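Amidohydrolase 3 domain-containing protein (Bacillus thuringiensis serovar konkukian, PDB 3GGM) is of unknown function but forms the N-terminal piece of a longer amidohydrolase-family protein that probably hydrolyses carbon-nitrogen bonds other than peptide bonds. Local coordinates at residues A[13-16]-A[22-25]; A[40-45]-A[49-54]. All blocks are in the same frame, centred on the assembly; numbering follows the deposited sequence.

Interaction 1 of 2, residues A[13-16]-A[22-25]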
ATOM      1  N   ILE A  13      -7.365  13.595  -1.111  1.00 22.75           N
ATOM      2  CA  ILE A  13      -6.175  13.306  -0.322  1.00 22.38           C
ATOM      3  C   ILE A  13      -6.466  13.188   1.177  1.00 22.80           C
ATOM      4  O   ILE A  13      -6.890  14.147   1.824  1.00 21.31           O
ATOM      5  CB  ILE A  13      -5.124  14.403  -0.548  1.00 22.14           C
ATOM      6  CG1 ILE A  13      -4.978  14.672  -2.051  1.00 23.63           C
ATOM      7  CG2 ILE A  13      -3.794  13.982   0.061  1.00 22.44           C
ATOM      8  CD1 ILE A  13      -4.314  15.990  -2.396  1.00 20.85           C
ATOM      9  N   THR A  14      -6.230  12.003   1.721  1.00 21.22           N
ATOM     10  CA  THR A  14      -6.455  11.765   3.138  1.00 22.16           C
ATOM     11  C   THR A  14      -5.300  12.268   3.993  1.00 21.83           C
ATOM     12  O   THR A  14      -4.132  12.038   3.668  1.00 18.30           O
ATOM     13  CB  THR A  14      -6.633  10.260   3.423  1.00 21.96           C
ATOM     14  OG1 THR A  14      -7.784   9.785   2.720  1.00 24.79           O
ATOM     15  CG2 THR A  14      -6.825  10.018   4.934  1.00 22.80           C
ATOM     16  N   THR A  15      -5.627  12.958   5.079  1.00 22.12           N
ATOM     17  CA  THR A  15      -4.597  13.446   5.985  1.00 24.15           C
ATOM     18  C   THR A  15      -4.980  12.970   7.387  1.00 24.02           C
ATOM     19  O   THR A  15      -6.141  12.624   7.643  1.00 24.64           O
ATOM     20  CB  THR A  15      -4.494  14.989   5.986  1.00 24.33           C
ATOM     21  OG1 THR A  15      -5.429  15.533   6.921  1.00 22.49           O
ATOM     22  CG2 THR A  15      -4.787  15.554   4.583  1.00 24.00           C
ATOM     23  N   LEU A  16      -4.015  12.939   8.292  1.00 23.85           N
ATOM     24  CA  LEU A  16      -4.307  12.502   9.642  1.00 26.85           C
ATOM     25  C   LEU A  16      -4.562  13.683  10.568  1.00 28.39           C
ATOM     26  O   LEU A  16      -4.353  13.588  11.777  1.00 30.22           O
ATOM     27  CB  LEU A  16      -3.172  11.621  10.182  1.00 23.79           C
ATOM     28  CG  LEU A  16      -2.992  10.307   9.420  1.00 24.37           C
ATOM     29  CD1 LEU A  16      -1.902   9.460  10.080  1.00 20.65           C
ATOM     30  CD2 LEU A  16      -4.324   9.551   9.387  1.00 23.82           C
ATOM     31  N   GLU A  22      -9.651  15.283   4.946  1.00 28.85           N
ATOM     32  CA  GLU A  22      -9.693  15.145   3.492  1.00 28.02           C
ATOM     33  C   GLU A  22      -9.524  16.500   2.816  1.00 26.02           C
ATOM     34  O   GLU A  22     -10.251  17.442   3.120  1.00 25.01           O
ATOM     35  CB  GLU A  22     -11.026  14.528   3.063  1.00 32.27           C
ATOM     36  CG  GLU A  22     -11.347  13.181   3.717  1.00 38.58           C
ATOM     37  CD  GLU A  22     -10.571  12.018   3.103  1.00 43.93           C
ATOM     38  OE1 GLU A  22     -10.766  11.744   1.896  1.00 45.75           O
ATOM     39  OE2 GLU A  22      -9.773  11.373   3.821  1.00 47.24           O
ATOM     40  N   VAL A  23      -8.547  16.599   1.915  1.00 19.22           N
ATOM     41  CA  VAL A  23      -8.307  17.836   1.178  1.00 18.47           C
ATOM     42  C   VAL A  23      -8.254  17.466  -0.296  1.00 17.17           C
ATOM     43  O   VAL A  23      -8.201  16.273  -0.632  1.00 15.17           O
ATOM     44  CB  VAL A  23      -6.967  18.495   1.581  1.00 19.65           C
ATOM     45  CG1 VAL A  23      -7.017  18.916   3.055  1.00 19.34           C
ATOM     46  CG2 VAL A  23      -5.812  17.513   1.339  1.00 19.33           C
ATOM     47  N   SER A  24      -8.285  18.462  -1.177  1.00 16.76           N
ATOM     48  CA  SER A  24      -8.231  18.176  -2.610  1.00 17.57           C
ATOM     49  C   SER A  24      -6.897  18.578  -3.217  1.00 16.96           C
ATOM     50  O   SER A  24      -6.636  18.308  -4.383  1.00 17.23           O
ATOM     51  CB  SER A  24      -9.353  18.905  -3.353  1.00 17.77           C
ATOM     52  OG  SER A  24      -9.229  20.317  -3.234  1.00 19.50           O
ATOM     53  N   ALA A  25      -6.052  19.230  -2.429  1.00 18.31           N
ATOM     54  CA  ALA A  25      -4.772  19.679  -2.949  1.00 19.09           C
ATOM     55  C   ALA A  25      -3.682  19.672  -1.890  1.00 20.00           C
ATOM     56  O   ALA A  25      -3.938  19.923  -0.723  1.00 18.47           O
ATOM     57  CB  ALA A  25      -4.914  21.070  -3.511  1.00 19.40           C
TER

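Interaction 2 of 2, residues A[40-45]-A[49-54]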
ATOM      1  N   GLU A  40      -6.853  26.930  -3.820  1.00 26.96           N
ATOM      2  CA  GLU A  40      -6.267  28.235  -3.478  1.00 28.16           C
ATOM      3  C   GLU A  40      -4.748  28.077  -3.358  1.00 28.99           C
ATOM      4  O   GLU A  40      -4.005  29.041  -3.497  1.00 31.11           O
ATOM      5  CB  GLU A  40      -6.845  28.814  -2.169  1.00 26.72           C
ATOM      6  CG  GLU A  40      -6.526  28.045  -0.885  1.00 27.25           C
ATOM      7  CD  GLU A  40      -7.317  26.752  -0.755  1.00 27.22           C
ATOM      8  OE1 GLU A  40      -8.169  26.475  -1.627  1.00 28.42           O
ATOM      9  OE2 GLU A  40      -7.087  26.013   0.225  1.00 26.79           O
ATOM     10  N   LEU A  41      -4.292  26.851  -3.117  1.00 29.70           N
ATOM     11  CA  LEU A  41      -2.865  26.574  -3.015  1.00 28.92           C
ATOM     12  C   LEU A  41      -2.136  26.983  -4.300  1.00 29.55           C
ATOM     13  O   LEU A  41      -0.948  27.325  -4.277  1.00 25.33           O
ATOM     14  CB  LEU A  41      -2.627  25.086  -2.750  1.00 28.96           C
ATOM     15  CG  LEU A  41      -2.274  24.637  -1.328  1.00 31.07           C
ATOM     16  CD1 LEU A  41      -3.310  25.122  -0.329  1.00 29.79           C
ATOM     17  CD2 LEU A  41      -2.161  23.101  -1.310  1.00 27.87           C
ATOM     18  N   LEU A  42      -2.846  26.951  -5.423  1.00 28.94           N
ATOM     19  CA  LEU A  42      -2.224  27.319  -6.688  1.00 30.96           C
ATOM     20  C   LEU A  42      -1.791  28.792  -6.718  1.00 32.53           C
ATOM     21  O   LEU A  42      -0.975  29.183  -7.549  1.00 34.03           O
ATOM     22  CB  LEU A  42      -3.180  27.017  -7.848  1.00 30.31           C
ATOM     23  CG  LEU A  42      -3.419  25.528  -8.102  1.00 27.50           C
ATOM     24  CD1 LEU A  42      -4.601  25.320  -9.073  1.00 27.87           C
ATOM     25  CD2 LEU A  42      -2.131  24.921  -8.665  1.00 29.38           C
ATOM     26  N   ASN A  43      -2.325  29.604  -5.810  1.00 33.54           N
ATOM     27  CA  ASN A  43      -1.955  31.016  -5.763  1.00 35.98           C
ATOM     28  C   ASN A  43      -0.532  31.198  -5.248  1.00 35.89           C
ATOM     29  O   ASN A  43       0.089  32.241  -5.472  1.00 35.94           O
ATOM     30  CB  ASN A  43      -2.916  31.806  -4.872  1.00 36.22           C
ATOM     31  CG  ASN A  43      -4.335  31.798  -5.393  1.00 37.50           C
ATOM     32  OD1 ASN A  43      -4.560  31.908  -6.596  1.00 37.12           O
ATOM     33  ND2 ASN A  43      -5.303  31.674  -4.489  1.00 37.97           N
ATOM     34  N   SER A  44      -0.015  30.180  -4.567  1.00 35.56           N
ATOM     35  CA  SER A  44       1.337  30.233  -4.008  1.00 36.36           C
ATOM     36  C   SER A  44       2.379  29.762  -5.012  1.00 36.88           C
ATOM     37  O   SER A  44       3.580  29.934  -4.802  1.00 37.04           O
ATOM     38  CB  SER A  44       1.422  29.350  -2.766  1.00 37.29           C
ATOM     39  OG  SER A  44       1.399  27.980  -3.137  1.00 36.79           O
ATOM     40  N   ALA A  45       1.916  29.164  -6.102  1.00 37.03           N
ATOM     41  CA  ALA A  45       2.806  28.650  -7.131  1.00 39.88           C
ATOM     42  C   ALA A  45       3.452  29.741  -7.989  1.00 42.07           C
ATOM     43  O   ALA A  45       2.949  30.861  -8.080  1.00 41.21           O
ATOM     44  CB  ALA A  45       2.039  27.685  -8.030  1.00 38.17           C
ATOM     45  N   THR A  49       7.150  26.022  -9.874  1.00 46.10           N
ATOM     46  CA  THR A  49       6.358  24.993  -9.216  1.00 43.93           C
ATOM     47  C   THR A  49       5.679  24.038 -10.190  1.00 42.02           C
ATOM     48  O   THR A  49       4.946  24.465 -11.080  1.00 41.24           O
ATOM     49  CB  THR A  49       5.271  25.620  -8.316  1.00 44.32           C
ATOM     50  OG1 THR A  49       4.179  26.061  -9.125  1.00 47.86           O
ATOM     51  CG2 THR A  49       5.825  26.816  -7.574  1.00 42.48           C
ATOM     52  N   LYS A  50       5.934  22.743 -10.023  1.00 41.34           N
ATOM     53  CA  LYS A  50       5.298  21.738 -10.868  1.00 41.22           C
ATOM     54  C   LYS A  50       3.886  21.554 -10.322  1.00 40.32           C
ATOM     55  O   LYS A  50       3.694  21.449  -9.112  1.00 39.78           O
ATOM     56  CB  LYS A  50       6.034  20.396 -10.803  1.00 43.02           C
ATOM     57  CG  LYS A  50       7.404  20.378 -11.460  1.00 46.23           C
ATOM     58  CD  LYS A  50       8.511  20.766 -10.487  1.00 49.81           C
ATOM     59  CE  LYS A  50       8.714  19.694  -9.418  1.00 50.08           C
ATOM     60  NZ  LYS A  50       9.844  20.028  -8.502  1.00 50.57           N
ATOM     61  N   LYS A  51       2.900  21.527 -11.206  1.00 39.16           N
ATOM     62  CA  LYS A  51       1.524  21.354 -10.769  1.00 38.28           C
ATOM     63  C   LYS A  51       0.896  20.156 -11.463  1.00 36.74           C
ATOM     64  O   LYS A  51       1.051  19.969 -12.666  1.00 37.07           O
ATOM     65  CB  LYS A  51       0.720  22.630 -11.030  1.00 38.17           C
ATOM     66  CG  LYS A  51       0.996  23.276 -12.368  1.00 41.85           C
ATOM     67  CD  LYS A  51       0.258  24.603 -12.516  1.00 40.49           C
ATOM     68  CE  LYS A  51       0.742  25.627 -11.502  1.00 41.64           C
ATOM     69  NZ  LYS A  51       0.103  26.959 -11.707  1.00 43.34           N
ATOM     70  N   ILE A  52       0.203  19.334 -10.687  1.00 33.53           N
ATOM     71  CA  ILE A  52      -0.430  18.144 -11.227  1.00 30.77           C
ATOM     72  C   ILE A  52      -1.918  18.105 -10.925  1.00 29.58           C
ATOM     73  O   ILE A  52      -2.328  18.025  -9.768  1.00 29.53           O
ATOM     74  CB  ILE A  52       0.196  16.858 -10.646  1.00 31.11           C
ATOM     75  CG1 ILE A  52       1.691  16.805 -10.969  1.00 32.09           C
ATOM     76  CG2 ILE A  52      -0.520  15.641 -11.205  1.00 29.50           C
ATOM     77  CD1 ILE A  52       2.382  15.570 -10.428  1.00 34.34           C
ATOM     78  N   ASP A  53      -2.716  18.148 -11.981  1.00 27.28           N
ATOM     79  CA  ASP A  53      -4.162  18.085 -11.854  1.00 26.25           C
ATOM     80  C   ASP A  53      -4.494  16.603 -11.688  1.00 24.65           C
ATOM     81  O   ASP A  53      -4.419  15.833 -12.648  1.00 24.74           O
ATOM     82  CB  ASP A  53      -4.822  18.640 -13.123  1.00 27.15           C
ATOM     83  CG  ASP A  53      -6.335  18.568 -13.070  1.00 27.88           C
ATOM     84  OD1 ASP A  53      -6.867  17.867 -12.186  1.00 24.85           O
ATOM     85  OD2 ASP A  53      -6.991  19.213 -13.917  1.00 28.38           O
ATOM     86  N   LEU A  54      -4.852  16.213 -10.467  1.00 22.93           N
ATOM     87  CA  LEU A  54      -5.179  14.828 -10.146  1.00 23.22           C
ATOM     88  C   LEU A  54      -6.458  14.299 -10.817  1.00 24.80           C
ATOM     89  O   LEU A  54      -6.754  13.105 -10.741  1.00 22.99           O
ATOM     90  CB  LEU A  54      -5.302  14.668  -8.623  1.00 23.09           C
ATOM     91  CG  LEU A  54      -4.003  14.900  -7.843  1.00 24.12           C
ATOM     92  CD1 LEU A  54      -4.297  14.993  -6.351  1.00 22.57           C
ATOM     93  CD2 LEU A  54      -3.013  13.762  -8.144  1.00 22.95           C
TER

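Interaction 1 of 2, residues A[13-16]-A[22-25]
With its OG1 set opposite the carbonyl carbon (chi1 -62°), Thr14 places its hydroxyl beside the carboxylate of Glu22, whose chain folds back at chi2 (-77°) and runs beside the threonine in the same direction. The two residues form a non-hydrogen-bonded pair in the antiparallel beta hairpin of strands 12-14 and 22-29. Thr14 OG1 donates to Glu22 OE2 at 2.8 Å, meeting the carboxylate from its syn side and slightly out of its plane. This bond holds the carboxylate of the solvent-exposed glutamate beside Thr14, and Arg58 adds a long, weak ion pair to the other oxygen.

The next pair, Ile13 with Val23, is hydrogen-bonded in both directions: Ile13 N reaches Val23 O at 2.8 Å, and Val23 N reaches Ile13 O at 3.0 Å. Ile13 O also receives a CA-H...O contact from Glu22 CA at 3.4 Å. On the opposite face these two buried residues meet, Ile13 CB resting against Val23 CG2 at 3.7 Å. Thr15 CG2 also meets Val23 CG2, the two side chains crossing at about a right angle. Thr15 OG1 belongs to the hairpin turn, where it bonds to Gln20 O and Asp17 N. Ser24 and Ala25 both face Gly37 in a classic beta bulge, and Ile13 CD1 lies 3.7 Å from Ala25 N there.

Interaction 2 of 2, residues A[40-45]-A[49-54]
Leu41 O is gripped twice by Ser44, from the backbone N at 3.0 Å and from the hydroxyl OG at 2.7 Å. The OG donor lies in the carbonyl plane; because both bonds end on one oxygen, the side chain fastens the same turn that the main chain closes. Similar backbone bonds, each to the carbonyl three residues back, join Asn43 N to Glu40 O and Ala45 N to Leu42 O, drawing residues 40-45 into a run of helical turns that offers Leu42 and Ala45 to residues 49-54.

These turns lie in the connection from strand 32-37 to strand 50-53, which passes over two strands of the mixed sheet: Leu41 packs on Ala25 and Ala27 of strand 22-29, and Ala45 on Ile7 of strand 6-9. Strand 50-53 then pairs parallel to strand 6-9, through backbone bonds of Lys50 and Ile52.

Where the connection comes back to the sheet, Thr49 CG2 lies 3.6 Å from Ala45 CA. The hydroxyl of Thr49 is held by Thr46 O; its approach to the methyl of Ala45 is so short that its exact placing is doubtful. Farther along, Lys51 CG takes the cramped site between backbone N and carbonyl carbon (chi1 42°), and the chain, extended at chi2, bends at chi3 (64°). The aliphatic part of the lysine thereby crosses Leu42 at about a right angle, with Lys51 CE 4.1 Å from Leu42 CD2, while Lys51 NZ stands 4.2 Å from Ala45 CB.

Overall arrangement
The two contacts follow one another along the chain, interaction 1 closing before interaction 2 opens, and their centres lie about 15 Å apart. Both reach the same mixed sheet: 13-16 and 22-25 build a hairpin within it, whereas 40-45, helical turns lying over it, meet strand 50-53. They touch at two points, the methyl Leu41 CD2 against the carbonyl Ala25 O at 3.7 Å and Ile13 CD1 against Leu54 CD1 at 4.1 Å, so the hairpin packs against the connection and against the end of 49-54. Each also borders another copy of the protein: Ile13 and Thr15 pack on Leu16 of the second subunit, Ile52 and Leu54 on His69 of the third.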